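Local coordinates for protein BOLA1, chloroplastic (Arabidopsis thaliana, PDB 4PUG), which may act alone or with glutaredoxins as a redox-regulated transcriptional regulator or a factor in iron-sulfur cluster biogenesis, its glutaredoxin heterodimers binding a labile, oxygen-sensitive iron-sulfur cluster, at residues R9-L14 with V21-E26; E45-V50 with L81-I86; V53-E58 with K89-S94. One frame throughout, in Å; residues are numbered along the deposited sequence.

Contact 1: residues R9-L14 with V21-E26; sequences RMREKL and VELVIE
The carbonyl oxygen of L23 is gripped by both terminal nitrogens of the R11 guanidinium, unequally. R11 NH1 gives the sounder bond, 3.1 Å to L23 O with an angle of 159° at the hydrogen, while NH2 adds a weak one. The acceptor lies in the guanidinium plane, at its edge, whereas the donor stands above the carbonyl plane, 40° out of it. R11 gets there because its CG is anti to the backbone N (chi1 179°) and the bend at chi3 turns the guanidinium toward the strand. I25 CG1 lies over one face of the guanidinium.

Beside this polar link the helix 6-18 packs on strand 22-27, the two short axes running nearly antiparallel with a closest approach of 9.5 Å. The residues of the strand whose CB atoms point at the helix, L23 and I25, supply the apolar surface. I25 CD1 presses against the helix backbone, 3.4 Å from R11 N, and its other branch meets M10 at 3.6 Å between CG2 and CE. The side chain of L14 crosses that of L23 at about a right angle, with L14 CB 3.9 Å from L23 CD2, and L14 CD1 lies 4.1 Å from I25 CD1. An alanine in place of L23 would still offer its carbonyl to R11 but would probably deprive L14 of the leucine methyls and open a gap against the helix.

This is the helix-on-sheet packing of the alpha/beta BolA fold. Since L23 O belongs to the backbone, the arginine bond depends on the path of the strand rather than on a particular side chain, and the long R11 chain roofs the apolar layer at its exposed margin.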
ATOM      1  N   ARG A   9       7.676   3.863   3.748  1.00 13.91           N
ATOM      2  CA  ARG A   9       7.115   3.321   4.986  1.00 16.98           C
ATOM      3  C   ARG A   9       6.224   2.130   4.684  1.00 14.11           C
ATOM      4  O   ARG A   9       6.323   1.088   5.327  1.00 18.52           O
ATOM      5  CB  ARG A   9       6.318   4.381   5.753  1.00 16.67           C
ATOM      6  CG  ARG A   9       7.161   5.489   6.358  1.00 16.67           C
ATOM      7  CD  ARG A   9       6.382   6.289   7.393  1.00 18.18           C
ATOM      8  NE  ARG A   9       5.175   6.895   6.837  1.00 21.22           N
ATOM      9  CZ  ARG A   9       5.147   8.068   6.213  1.00 17.87           C
ATOM     10  NH1 ARG A   9       6.265   8.765   6.057  1.00 17.19           N
ATOM     11  NH2 ARG A   9       4.003   8.544   5.742  1.00 13.42           N
ATOM     12  N   MET A  10       5.354   2.295   3.696  1.00 14.49           N
ATOM     13  CA  MET A  10       4.480   1.211   3.274  1.00 16.76           C
ATOM     14  C   MET A  10       5.274  -0.008   2.820  1.00 19.68           C
ATOM     15  O   MET A  10       4.963  -1.129   3.216  1.00 16.46           O
ATOM     16  CB  MET A  10       3.518   1.674   2.180  1.00 11.88           C
ATOM     17  CG  MET A  10       2.537   2.732   2.648  1.00 16.75           C
ATOM     18  SD  MET A  10       1.399   3.284   1.366  1.00 24.52           S
ATOM     19  CE  MET A  10       2.535   3.736   0.067  1.00 19.96           C
ATOM     20  N   ARG A  11       6.302   0.206   2.002  1.00 15.46           N
ATOM     21  CA  ARG A  11       7.132  -0.914   1.554  1.00 13.47           C
ATOM     22  C   ARG A  11       7.811  -1.627   2.716  1.00 15.36           C
ATOM     23  O   ARG A  11       7.806  -2.854   2.777  1.00 16.41           O
ATOM     24  CB  ARG A  11       8.183  -0.481   0.529  1.00 12.84           C
ATOM     25  CG  ARG A  11       9.063  -1.637   0.066  1.00 13.58           C
ATOM     26  CD  ARG A  11       9.894  -1.272  -1.147  1.00 13.24           C
ATOM     27  NE  ARG A  11       9.062  -0.843  -2.266  1.00 14.96           N
ATOM     28  CZ  ARG A  11       8.461  -1.670  -3.114  1.00 16.81           C
ATOM     29  NH1 ARG A  11       8.589  -2.983  -2.974  1.00 14.24           N
ATOM     30  NH2 ARG A  11       7.724  -1.183  -4.104  1.00 19.00           N
ATOM     31  N   GLU A  12       8.391  -0.856   3.632  1.00 19.29           N
ATOM     32  CA  GLU A  12       9.065  -1.418   4.797  1.00 18.65           C
ATOM     33  C   GLU A  12       8.102  -2.259   5.620  1.00 21.69           C
ATOM     34  O   GLU A  12       8.375  -3.424   5.907  1.00 17.09           O
ATOM     35  CB  GLU A  12       9.676  -0.310   5.663  1.00 16.30           C
ATOM     36  CG  GLU A  12      10.469  -0.817   6.868  1.00 19.10           C
ATOM     37  CD  GLU A  12       9.629  -0.926   8.134  1.00 24.26           C
ATOM     38  OE1 GLU A  12       8.455  -0.502   8.108  1.00 30.17           O
ATOM     39  OE2 GLU A  12      10.142  -1.430   9.156  1.00 21.18           O
ATOM     40  N   LYS A  13       6.971  -1.662   5.984  1.00 15.92           N
ATOM     41  CA  LYS A  13       5.952  -2.351   6.771  1.00 18.62           C
ATOM     42  C   LYS A  13       5.445  -3.630   6.108  1.00 19.01           C
ATOM     43  O   LYS A  13       5.473  -4.696   6.714  1.00 17.11           O
ATOM     44  CB  LYS A  13       4.773  -1.424   7.069  1.00 19.11           C
ATOM     45  CG  LYS A  13       3.729  -2.065   7.958  1.00 32.90           C
ATOM     46  CD  LYS A  13       3.403  -1.186   9.150  1.00 29.38           C
ATOM     47  CE  LYS A  13       2.634  -1.968  10.204  1.00 30.32           C
ATOM     48  NZ  LYS A  13       2.106  -1.089  11.285  1.00 39.80           N
ATOM     49  N   LEU A  14       4.988  -3.522   4.865  1.00 21.20           N
ATOM     50  CA  LEU A  14       4.446  -4.679   4.154  1.00 20.27           C
ATOM     51  C   LEU A  14       5.479  -5.787   3.964  1.00 20.92           C
ATOM     52  O   LEU A  14       5.195  -6.958   4.229  1.00 20.45           O
ATOM     53  CB  LEU A  14       3.860  -4.265   2.804  1.00 12.59           C
ATOM     54  CG  LEU A  14       2.648  -3.339   2.879  1.00 15.47           C
ATOM     55  CD1 LEU A  14       2.213  -2.903   1.489  1.00 12.51           C
ATOM     56  CD2 LEU A  14       1.504  -4.021   3.617  1.00 12.43           C
ATOM     57  N   VAL A  21       6.809 -12.289  -1.882  1.00 16.73           N
ATOM     58  CA  VAL A  21       7.724 -12.580  -2.965  1.00 25.21           C
ATOM     59  C   VAL A  21       7.562 -11.491  -4.024  1.00 21.81           C
ATOM     60  O   VAL A  21       8.492 -11.212  -4.787  1.00 17.27           O
ATOM     61  CB  VAL A  21       7.504 -13.991  -3.557  1.00 31.03           C
ATOM     62  CG1 VAL A  21       6.186 -14.071  -4.320  1.00 24.14           C
ATOM     63  CG2 VAL A  21       8.674 -14.373  -4.444  1.00 37.32           C
ATOM     64  N   GLU A  22       6.392 -10.851  -4.052  1.00 16.91           N
ATOM     65  CA  GLU A  22       6.224  -9.721  -4.970  1.00 16.66           C
ATOM     66  C   GLU A  22       5.489  -8.537  -4.349  1.00 17.02           C
ATOM     67  O   GLU A  22       4.401  -8.691  -3.815  1.00 15.32           O
ATOM     68  CB  GLU A  22       5.529 -10.158  -6.259  1.00 30.36           C
ATOM     69  CG  GLU A  22       5.485  -9.063  -7.306  1.00 28.24           C
ATOM     70  CD  GLU A  22       4.741  -9.476  -8.552  1.00 39.82           C
ATOM     71  OE1 GLU A  22       4.240 -10.619  -8.595  1.00 42.21           O
ATOM     72  OE2 GLU A  22       4.660  -8.653  -9.487  1.00 38.86           O
ATOM     73  N   LEU A  23       6.078  -7.349  -4.435  1.00 15.37           N
ATOM     74  CA  LEU A  23       5.474  -6.179  -3.809  1.00 13.90           C
ATOM     75  C   LEU A  23       5.547  -4.948  -4.707  1.00 12.35           C
ATOM     76  O   LEU A  23       6.617  -4.367  -4.903  1.00 13.71           O
ATOM     77  CB  LEU A  23       6.120  -5.900  -2.449  1.00 11.93           C
ATOM     78  CG  LEU A  23       5.549  -4.724  -1.655  1.00 10.57           C
ATOM     79  CD1 LEU A  23       4.036  -4.843  -1.517  1.00 11.86           C
ATOM     80  CD2 LEU A  23       6.209  -4.647  -0.289  1.00 10.87           C
ATOM     81  N   VAL A  24       4.398  -4.565  -5.254  1.00 18.98           N
ATOM     82  CA  VAL A  24       4.299  -3.372  -6.085  1.00 10.85           C
ATOM     83  C   VAL A  24       3.551  -2.269  -5.345  1.00 14.61           C
ATOM     84  O   VAL A  24       2.407  -2.452  -4.928  1.00 12.05           O
ATOM     85  CB  VAL A  24       3.576  -3.661  -7.414  1.00 21.59           C
ATOM     86  CG1 VAL A  24       3.631  -2.439  -8.320  1.00 21.07           C
ATOM     87  CG2 VAL A  24       4.195  -4.866  -8.103  1.00 18.30           C
ATOM     88  N   ILE A  25       4.207  -1.126  -5.180  1.00 15.81           N
ATOM     89  CA  ILE A  25       3.585   0.024  -4.541  1.00 14.94           C
ATOM     90  C   ILE A  25       3.599   1.216  -5.492  1.00 17.11           C
ATOM     91  O   ILE A  25       4.602   1.919  -5.618  1.00 11.78           O
ATOM     92  CB  ILE A  25       4.273   0.373  -3.209  1.00 18.74           C
ATOM     93  CG1 ILE A  25       4.186  -0.816  -2.251  1.00 16.68           C
ATOM     94  CG2 ILE A  25       3.644   1.608  -2.590  1.00 17.45           C
ATOM     95  CD1 ILE A  25       4.585  -0.496  -0.839  1.00 18.43           C
ATOM     96  N   GLU A  26       2.472   1.422  -6.167  1.00 14.37           N
ATOM     97  CA  GLU A  26       2.367   2.430  -7.211  1.00 14.08           C
ATOM     98  C   GLU A  26       1.653   3.683  -6.723  1.00 16.33           C
ATOM     99  O   GLU A  26       0.496   3.625  -6.296  1.00 14.76           O
ATOM    100  CB  GLU A  26       1.629   1.860  -8.423  1.00 14.43           C
ATOM    101  CG  GLU A  26       1.569   2.805  -9.608  1.00 16.06           C
ATOM    102  CD  GLU A  26       0.645   2.310 -10.702  1.00 16.91           C
ATOM    103  OE1 GLU A  26      -0.342   1.615 -10.379  1.00 18.26           O
ATOM    104  OE2 GLU A  26       0.905   2.613 -11.884  1.00 15.97           O
TER

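Contact 2: residues E45-V50 with L81-I86; sequences ETHFNV and LHALSI
With CG anti to the carbonyl carbon (chi1 -78°), the F48 ring is set so that its edge, at CD2, meets L81 CD1 at 3.7 Å; L81 reaches it with its own CG anti to the backbone N. The leucine comes in roughly perpendicular to the phenylalanine side chain. V50 CG2 touches L84 CD1 at 3.6 Å. F48, V50, L84 and I86 share one face of the sheet, and H47, N49, A83 and S85 the other.

This second face carries more polar side chains. H47 CD2 lies 3.5 Å from A83 CB, and the imidazoles of H47 and H82 run alongside each other in an oblique arrangement, their planes at 39°. A hydrogen bond between H47 ND1 and T46 OG1, at the ring edge, helps hold the rotation of the H47 ring. N49 OD1 approaches S85 CB at 3.2 Å.

The register is that of a parallel ladder, with segment axes only 12° apart. Its rungs are A83 N to T46 O, F48 N to A83 O, S85 N to F48 O and V50 N to S85 O, each 2.9 Å long and nearly straight. T46 O also receives a weak bond from H82 N just before the strand begins.

Strand 47-53 is the middle of the three strands: its other edge pairs antiparallel with strand 22-27, where N49 ND2 also binds E26 OE1. Helix 6-18 covers F48 and V50 through M10 and L14, while helix 62-72 lies against L84 and I86 through H66, V69 and Y70, making the face of F48 and V50 the one buried beneath the helices.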
ATOM      1  N   GLU A  45       1.141  12.302  -1.079  1.00 15.55           N
ATOM      2  CA  GLU A  45       1.053  10.848  -1.212  1.00 15.05           C
ATOM      3  C   GLU A  45      -0.299  10.337  -0.722  1.00 13.86           C
ATOM      4  O   GLU A  45      -0.434   9.872   0.412  1.00 10.68           O
ATOM      5  CB  GLU A  45       2.204  10.161  -0.479  1.00 13.81           C
ATOM      6  CG  GLU A  45       3.566  10.509  -1.055  1.00 16.99           C
ATOM      7  CD  GLU A  45       4.707   9.854  -0.305  1.00 21.09           C
ATOM      8  OE1 GLU A  45       5.061  10.347   0.785  1.00 14.95           O
ATOM      9  OE2 GLU A  45       5.250   8.847  -0.806  1.00 17.27           O
ATOM     10  N   THR A  46      -1.293  10.414  -1.602  1.00 11.71           N
ATOM     11  CA  THR A  46      -2.687  10.228  -1.217  1.00 15.14           C
ATOM     12  C   THR A  46      -3.359   9.019  -1.868  1.00 12.74           C
ATOM     13  O   THR A  46      -4.315   8.473  -1.319  1.00 14.57           O
ATOM     14  CB  THR A  46      -3.515  11.476  -1.564  1.00 17.39           C
ATOM     15  OG1 THR A  46      -3.407  11.743  -2.967  1.00 12.73           O
ATOM     16  CG2 THR A  46      -3.013  12.684  -0.791  1.00 13.62           C
ATOM     17  N   HIS A  47      -2.872   8.613  -3.038  1.00 13.04           N
ATOM     18  CA  HIS A  47      -3.472   7.499  -3.771  1.00 17.24           C
ATOM     19  C   HIS A  47      -2.458   6.420  -4.130  1.00 15.00           C
ATOM     20  O   HIS A  47      -1.455   6.693  -4.792  1.00 12.26           O
ATOM     21  CB  HIS A  47      -4.153   7.992  -5.048  1.00 16.58           C
ATOM     22  CG  HIS A  47      -5.383   8.806  -4.803  1.00 20.60           C
ATOM     23  ND1 HIS A  47      -5.351  10.048  -4.209  1.00 17.71           N
ATOM     24  CD2 HIS A  47      -6.685   8.554  -5.078  1.00 20.57           C
ATOM     25  CE1 HIS A  47      -6.579  10.527  -4.125  1.00 17.46           C
ATOM     26  NE2 HIS A  47      -7.408   9.637  -4.646  1.00 18.55           N
ATOM     27  N   PHE A  48      -2.732   5.188  -3.710  1.00 13.54           N
ATOM     28  CA  PHE A  48      -1.819   4.081  -3.988  1.00 19.07           C
ATOM     29  C   PHE A  48      -2.509   2.804  -4.466  1.00 16.40           C
ATOM     30  O   PHE A  48      -3.571   2.425  -3.967  1.00 18.42           O
ATOM     31  CB  PHE A  48      -0.949   3.775  -2.766  1.00 13.84           C
ATOM     32  CG  PHE A  48       0.199   4.732  -2.582  1.00 13.10           C
ATOM     33  CD1 PHE A  48       1.413   4.504  -3.212  1.00 15.43           C
ATOM     34  CD2 PHE A  48       0.065   5.854  -1.781  1.00 18.86           C
ATOM     35  CE1 PHE A  48       2.473   5.378  -3.046  1.00 12.64           C
ATOM     36  CE2 PHE A  48       1.121   6.734  -1.612  1.00 17.33           C
ATOM     37  CZ  PHE A  48       2.327   6.496  -2.247  1.00 19.09           C
ATOM     38  N   ASN A  49      -1.884   2.160  -5.448  1.00 10.08           N
ATOM     39  CA  ASN A  49      -2.249   0.813  -5.858  1.00 15.70           C
ATOM     40  C   ASN A  49      -1.182  -0.140  -5.353  1.00 18.06           C
ATOM     41  O   ASN A  49      -0.006   0.013  -5.675  1.00 18.64           O
ATOM     42  CB  ASN A  49      -2.342   0.710  -7.381  1.00 15.53           C
ATOM     43  CG  ASN A  49      -3.460   1.551  -7.961  1.00 26.52           C
ATOM     44  OD1 ASN A  49      -4.550   1.631  -7.397  1.00 20.26           O
ATOM     45  ND2 ASN A  49      -3.194   2.185  -9.098  1.00 19.68           N
ATOM     46  N   VAL A  50      -1.585  -1.117  -4.552  1.00 12.50           N
ATOM     47  CA  VAL A  50      -0.635  -2.041  -3.947  1.00 13.80           C
ATOM     48  C   VAL A  50      -0.945  -3.485  -4.328  1.00 22.21           C
ATOM     49  O   VAL A  50      -2.058  -3.976  -4.115  1.00 20.95           O
ATOM     50  CB  VAL A  50      -0.617  -1.914  -2.409  1.00 13.94           C
ATOM     51  CG1 VAL A  50       0.401  -2.869  -1.807  1.00 16.91           C
ATOM     52  CG2 VAL A  50      -0.308  -0.478  -1.997  1.00 14.15           C
ATOM     53  N   LEU A  81      -3.070   9.104   3.599  1.00 12.89           N
ATOM     54  CA  LEU A  81      -3.468   8.148   2.569  1.00 14.14           C
ATOM     55  C   LEU A  81      -4.984   8.133   2.380  1.00 18.72           C
ATOM     56  O   LEU A  81      -5.721   7.604   3.213  1.00 21.54           O
ATOM     57  CB  LEU A  81      -2.948   6.749   2.904  1.00 19.09           C
ATOM     58  CG  LEU A  81      -3.214   5.615   1.912  1.00 23.63           C
ATOM     59  CD1 LEU A  81      -2.876   6.032   0.489  1.00 16.46           C
ATOM     60  CD2 LEU A  81      -2.410   4.388   2.315  1.00 17.76           C
ATOM     61  N   HIS A  82      -5.443   8.721   1.279  1.00 11.83           N
ATOM     62  CA  HIS A  82      -6.871   8.797   1.002  1.00 15.87           C
ATOM     63  C   HIS A  82      -7.411   7.513   0.385  1.00 15.00           C
ATOM     64  O   HIS A  82      -8.425   6.980   0.837  1.00 16.33           O
ATOM     65  CB  HIS A  82      -7.196   9.985   0.094  1.00 16.21           C
ATOM     66  CG  HIS A  82      -8.662  10.169  -0.153  1.00 18.15           C
ATOM     67  ND1 HIS A  82      -9.502  10.770   0.763  1.00 21.79           N
ATOM     68  CD2 HIS A  82      -9.439   9.826  -1.205  1.00 15.50           C
ATOM     69  CE1 HIS A  82     -10.732  10.789   0.282  1.00 16.06           C
ATOM     70  NE2 HIS A  82     -10.722  10.222  -0.913  1.00 15.39           N
ATOM     71  N   ALA A  83      -6.735   7.014  -0.645  1.00 21.18           N
ATOM     72  CA  ALA A  83      -7.219   5.836  -1.365  1.00 14.65           C
ATOM     73  C   ALA A  83      -6.171   4.735  -1.499  1.00 20.92           C
ATOM     74  O   ALA A  83      -5.058   4.967  -1.977  1.00 14.80           O
ATOM     75  CB  ALA A  83      -7.754   6.233  -2.731  1.00 17.16           C
ATOM     76  N   LEU A  84      -6.554   3.532  -1.080  1.00 14.94           N
ATOM     77  CA  LEU A  84      -5.685   2.365  -1.121  1.00 14.76           C
ATOM     78  C   LEU A  84      -6.374   1.227  -1.866  1.00 28.41           C
ATOM     79  O   LEU A  84      -7.334   0.645  -1.359  1.00 26.99           O
ATOM     80  CB  LEU A  84      -5.359   1.914   0.303  1.00 14.36           C
ATOM     81  CG  LEU A  84      -4.550   0.624   0.450  1.00 29.34           C
ATOM     82  CD1 LEU A  84      -3.164   0.815  -0.132  1.00 26.71           C
ATOM     83  CD2 LEU A  84      -4.474   0.198   1.910  1.00 24.28           C
ATOM     84  N   SER A  85      -5.889   0.916  -3.065  1.00 21.76           N
ATOM     85  CA  SER A  85      -6.426  -0.193  -3.852  1.00 29.34           C
ATOM     86  C   SER A  85      -5.555  -1.429  -3.659  1.00 25.95           C
ATOM     87  O   SER A  85      -4.341  -1.355  -3.800  1.00 19.40           O
ATOM     88  CB  SER A  85      -6.482   0.187  -5.331  1.00 22.20           C
ATOM     89  OG  SER A  85      -6.963  -0.883  -6.122  1.00 30.70           O
ATOM     90  N   ILE A  86      -6.167  -2.566  -3.342  1.00 16.07           N
ATOM     91  CA  ILE A  86      -5.385  -3.738  -2.946  1.00 13.79           C
ATOM     92  C   ILE A  86      -5.609  -4.988  -3.791  1.00 20.82           C
ATOM     93  O   ILE A  86      -6.743  -5.427  -3.980  1.00 11.85           O
ATOM     94  CB  ILE A  86      -5.649  -4.113  -1.478  1.00 22.48           C
ATOM     95  CG1 ILE A  86      -5.419  -2.907  -0.570  1.00 26.79           C
ATOM     96  CG2 ILE A  86      -4.758  -5.272  -1.052  1.00 19.59           C
ATOM     97  CD1 ILE A  86      -5.682  -3.195   0.877  1.00 35.54           C
TER

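Contact 3: residues V53-E58 with K89-S94; sequences VSKGFE and KTPSES
The parallel pairing of strands 47-53 and 83-89 ends here in two polar turns, an ST turn at S54 and an ST motif at T90. V53 and K89 form the last bridge, and S54 N donates to K89 O at 3.0 Å in the carbonyl plane. The edge of the F57 ring also meets that carbonyl, with F57 CD2 3.2 Å from K89 O, as does V53 CA. Beyond the bridge V53 CG1 lies against P91, 3.6 Å from its N, and its CG2 reaches S94 OG. T90 CG2, set beside the backbone N, touches F57 CB at 3.9 Å.

Each turn is closed by its own side chains. S54 OG accepts from G56 N at 2.9 Å and also bonds L18 O. T90 OG1 accepts from E93 N, while T90 N in turn donates to E93 OE1 (2.8 Å), which it meets from above the carboxylate plane. E93 OE1 also forms a salt bridge with R65 of helix 62-72. A water joins E58 OE2 and S92 OG.

The chemistry implies that side-chain acceptors take over where the ladder stops, satisfying T90 N and G56 N while both chains turn out of the sheet.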
ATOM      1  N   VAL A  53       2.092 -10.214  -3.287  1.00 17.57           N
ATOM      2  CA  VAL A  53       2.136 -11.659  -3.446  1.00 18.99           C
ATOM      3  C   VAL A  53       2.991 -12.291  -2.341  1.00 19.52           C
ATOM      4  O   VAL A  53       4.236 -12.170  -2.341  1.00 20.38           O
ATOM      5  CB  VAL A  53       2.672 -12.066  -4.831  1.00 11.94           C
ATOM      6  CG1 VAL A  53       2.576 -13.568  -5.000  1.00 17.16           C
ATOM      7  CG2 VAL A  53       1.885 -11.355  -5.927  1.00 20.34           C
ATOM      8  N   SER A  54       2.299 -12.966  -1.420  1.00 15.93           N
ATOM      9  CA  SER A  54       2.875 -13.499  -0.192  1.00 19.76           C
ATOM     10  C   SER A  54       2.195 -14.812   0.190  1.00 21.29           C
ATOM     11  O   SER A  54       1.009 -15.000  -0.090  1.00 22.69           O
ATOM     12  CB  SER A  54       2.677 -12.495   0.942  1.00 23.44           C
ATOM     13  OG  SER A  54       2.667 -13.144   2.197  1.00 23.91           O
ATOM     14  N   LYS A  55       2.935 -15.696   0.859  1.00 23.65           N
ATOM     15  CA  LYS A  55       2.404 -16.981   1.327  1.00 26.73           C
ATOM     16  C   LYS A  55       1.534 -16.845   2.574  1.00 27.07           C
ATOM     17  O   LYS A  55       0.805 -17.770   2.939  1.00 27.01           O
ATOM     18  CB  LYS A  55       3.548 -17.950   1.633  1.00 28.22           C
ATOM     19  CG  LYS A  55       4.344 -18.399   0.424  1.00 34.99           C
ATOM     20  CD  LYS A  55       5.636 -19.084   0.847  1.00 43.89           C
ATOM     21  CE  LYS A  55       6.367 -19.672  -0.348  1.00 51.40           C
ATOM     22  NZ  LYS A  55       7.675 -20.268   0.039  1.00 73.72           N
ATOM     23  N   GLY A  56       1.625 -15.694   3.234  1.00 20.63           N
ATOM     24  CA  GLY A  56       0.852 -15.437   4.436  1.00 13.32           C
ATOM     25  C   GLY A  56      -0.643 -15.365   4.183  1.00 18.85           C
ATOM     26  O   GLY A  56      -1.437 -15.405   5.122  1.00 24.16           O
ATOM     27  N   PHE A  57      -1.025 -15.262   2.913  1.00 19.42           N
ATOM     28  CA  PHE A  57      -2.432 -15.164   2.525  1.00 17.96           C
ATOM     29  C   PHE A  57      -3.111 -16.525   2.369  1.00 28.95           C
ATOM     30  O   PHE A  57      -4.328 -16.597   2.187  1.00 24.75           O
ATOM     31  CB  PHE A  57      -2.573 -14.374   1.223  1.00 22.09           C
ATOM     32  CG  PHE A  57      -2.212 -12.924   1.352  1.00 19.87           C
ATOM     33  CD1 PHE A  57      -2.553 -12.211   2.489  1.00 17.08           C
ATOM     34  CD2 PHE A  57      -1.524 -12.275   0.340  1.00 20.09           C
ATOM     35  CE1 PHE A  57      -2.220 -10.874   2.613  1.00 25.11           C
ATOM     36  CE2 PHE A  57      -1.187 -10.940   0.456  1.00 18.27           C
ATOM     37  CZ  PHE A  57      -1.536 -10.237   1.596  1.00 24.98           C
ATOM     38  N   GLU A  58      -2.323 -17.596   2.431  1.00 22.69           N
ATOM     39  CA  GLU A  58      -2.845 -18.955   2.289  1.00 21.45           C
ATOM     40  C   GLU A  58      -3.939 -19.280   3.304  1.00 18.72           C
ATOM     41  O   GLU A  58      -3.750 -19.122   4.511  1.00 20.76           O
ATOM     42  CB  GLU A  58      -1.714 -19.978   2.401  1.00 37.08           C
ATOM     43  CG  GLU A  58      -1.179 -20.454   1.063  1.00 41.82           C
ATOM     44  CD  GLU A  58       0.256 -20.931   1.147  1.00 57.83           C
ATOM     45  OE1 GLU A  58       0.725 -21.225   2.267  1.00 56.33           O
ATOM     46  OE2 GLU A  58       0.920 -21.000   0.092  1.00 59.69           O
ATOM     47  N   LYS A  89      -2.477 -11.672  -3.291  1.00 23.44           N
ATOM     48  CA  LYS A  89      -2.480 -13.034  -3.820  1.00 19.13           C
ATOM     49  C   LYS A  89      -1.413 -13.921  -3.180  1.00 19.36           C
ATOM     50  O   LYS A  89      -0.515 -13.437  -2.491  1.00 15.10           O
ATOM     51  CB  LYS A  89      -2.284 -13.021  -5.342  1.00 20.94           C
ATOM     52  CG  LYS A  89      -3.061 -11.937  -6.083  1.00 26.27           C
ATOM     53  CD  LYS A  89      -4.567 -12.162  -6.032  1.00 34.17           C
ATOM     54  CE  LYS A  89      -4.995 -13.305  -6.936  1.00 38.33           C
ATOM     55  NZ  LYS A  89      -6.477 -13.370  -7.067  1.00 45.88           N
ATOM     56  N   THR A  90      -1.526 -15.227  -3.414  1.00 14.63           N
ATOM     57  CA  THR A  90      -0.487 -16.181  -3.044  1.00 17.78           C
ATOM     58  C   THR A  90       0.365 -16.458  -4.282  1.00 15.30           C
ATOM     59  O   THR A  90      -0.089 -16.226  -5.402  1.00 16.10           O
ATOM     60  CB  THR A  90      -1.095 -17.500  -2.510  1.00 23.41           C
ATOM     61  OG1 THR A  90      -1.883 -18.120  -3.533  1.00 15.19           O
ATOM     62  CG2 THR A  90      -1.967 -17.234  -1.292  1.00 18.82           C
ATOM     63  N   PRO A  91       1.607 -16.934  -4.090  1.00 20.96           N
ATOM     64  CA  PRO A  91       2.456 -17.263  -5.243  1.00 27.62           C
ATOM     65  C   PRO A  91       1.824 -18.300  -6.169  1.00 23.40           C
ATOM     66  O   PRO A  91       2.059 -18.257  -7.376  1.00 29.40           O
ATOM     67  CB  PRO A  91       3.712 -17.845  -4.592  1.00 29.02           C
ATOM     68  CG  PRO A  91       3.780 -17.185  -3.269  1.00 29.53           C
ATOM     69  CD  PRO A  91       2.351 -17.023  -2.820  1.00 25.26           C
ATOM     70  N   SER A  92       1.037 -19.215  -5.610  1.00 23.28           N
ATOM     71  CA  SER A  92       0.357 -20.229  -6.407  1.00 22.05           C
ATOM     72  C   SER A  92      -0.698 -19.590  -7.302  1.00 23.80           C
ATOM     73  O   SER A  92      -0.868 -19.979  -8.457  1.00 25.36           O
ATOM     74  CB  SER A  92      -0.290 -21.278  -5.503  1.00 17.81           C
ATOM     75  OG  SER A  92       0.681 -21.939  -4.713  1.00 33.77           O
ATOM     76  N   GLU A  93      -1.399 -18.601  -6.758  1.00 21.93           N
ATOM     77  CA  GLU A  93      -2.411 -17.861  -7.507  1.00 24.57           C
ATOM     78  C   GLU A  93      -1.786 -16.982  -8.589  1.00 29.61           C
ATOM     79  O   GLU A  93      -2.493 -16.418  -9.425  1.00 21.82           O
ATOM     80  CB  GLU A  93      -3.251 -17.002  -6.559  1.00 21.79           C
ATOM     81  CG  GLU A  93      -4.178 -17.794  -5.648  1.00 19.94           C
ATOM     82  CD  GLU A  93      -4.611 -17.004  -4.424  1.00 27.83           C
ATOM     83  OE1 GLU A  93      -4.138 -15.859  -4.253  1.00 16.31           O
ATOM     84  OE2 GLU A  93      -5.418 -17.531  -3.630  1.00 23.46           O
ATOM     85  N   SER A  94      -0.460 -16.870  -8.570  1.00 51.59           N
ATOM     86  CA  SER A  94       0.260 -16.006  -9.500  1.00 59.00           C
ATOM     87  C   SER A  94       1.239 -16.778 -10.380  1.00 64.82           C
ATOM     88  O   SER A  94       1.601 -17.912 -10.071  1.00 65.37           O
ATOM     89  CB  SER A  94       1.034 -14.934  -8.728  1.00 49.88           C
ATOM     90  OG  SER A  94       0.173 -14.127  -7.950  1.00 53.77           O
TER
HETATM   91  O   HOH W   1       1.255 -20.295  -2.658  1.00 27.56           O

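In the fold
From the N terminus, contact 1 closes first: helix 6-18 turns back through a short connection onto edge strand 22-27, finishing before the other contacts open. The chain then runs through helix 29-32 and a long loop into strand 47-53. Contacts 2 and 3 cross, since their segments alternate; each is closed by the same passage through helices 62-72 and 74-78 to strand 83-89, a right-handed beta-alpha-beta crossover. Contact 2 lies at the start of this strand pair, contact 3 at its end, with centres about 21 Å apart. Contact 1 meets both, through E26 N to N49 O (2.9 Å) and E22 O to V53 N (2.8 Å).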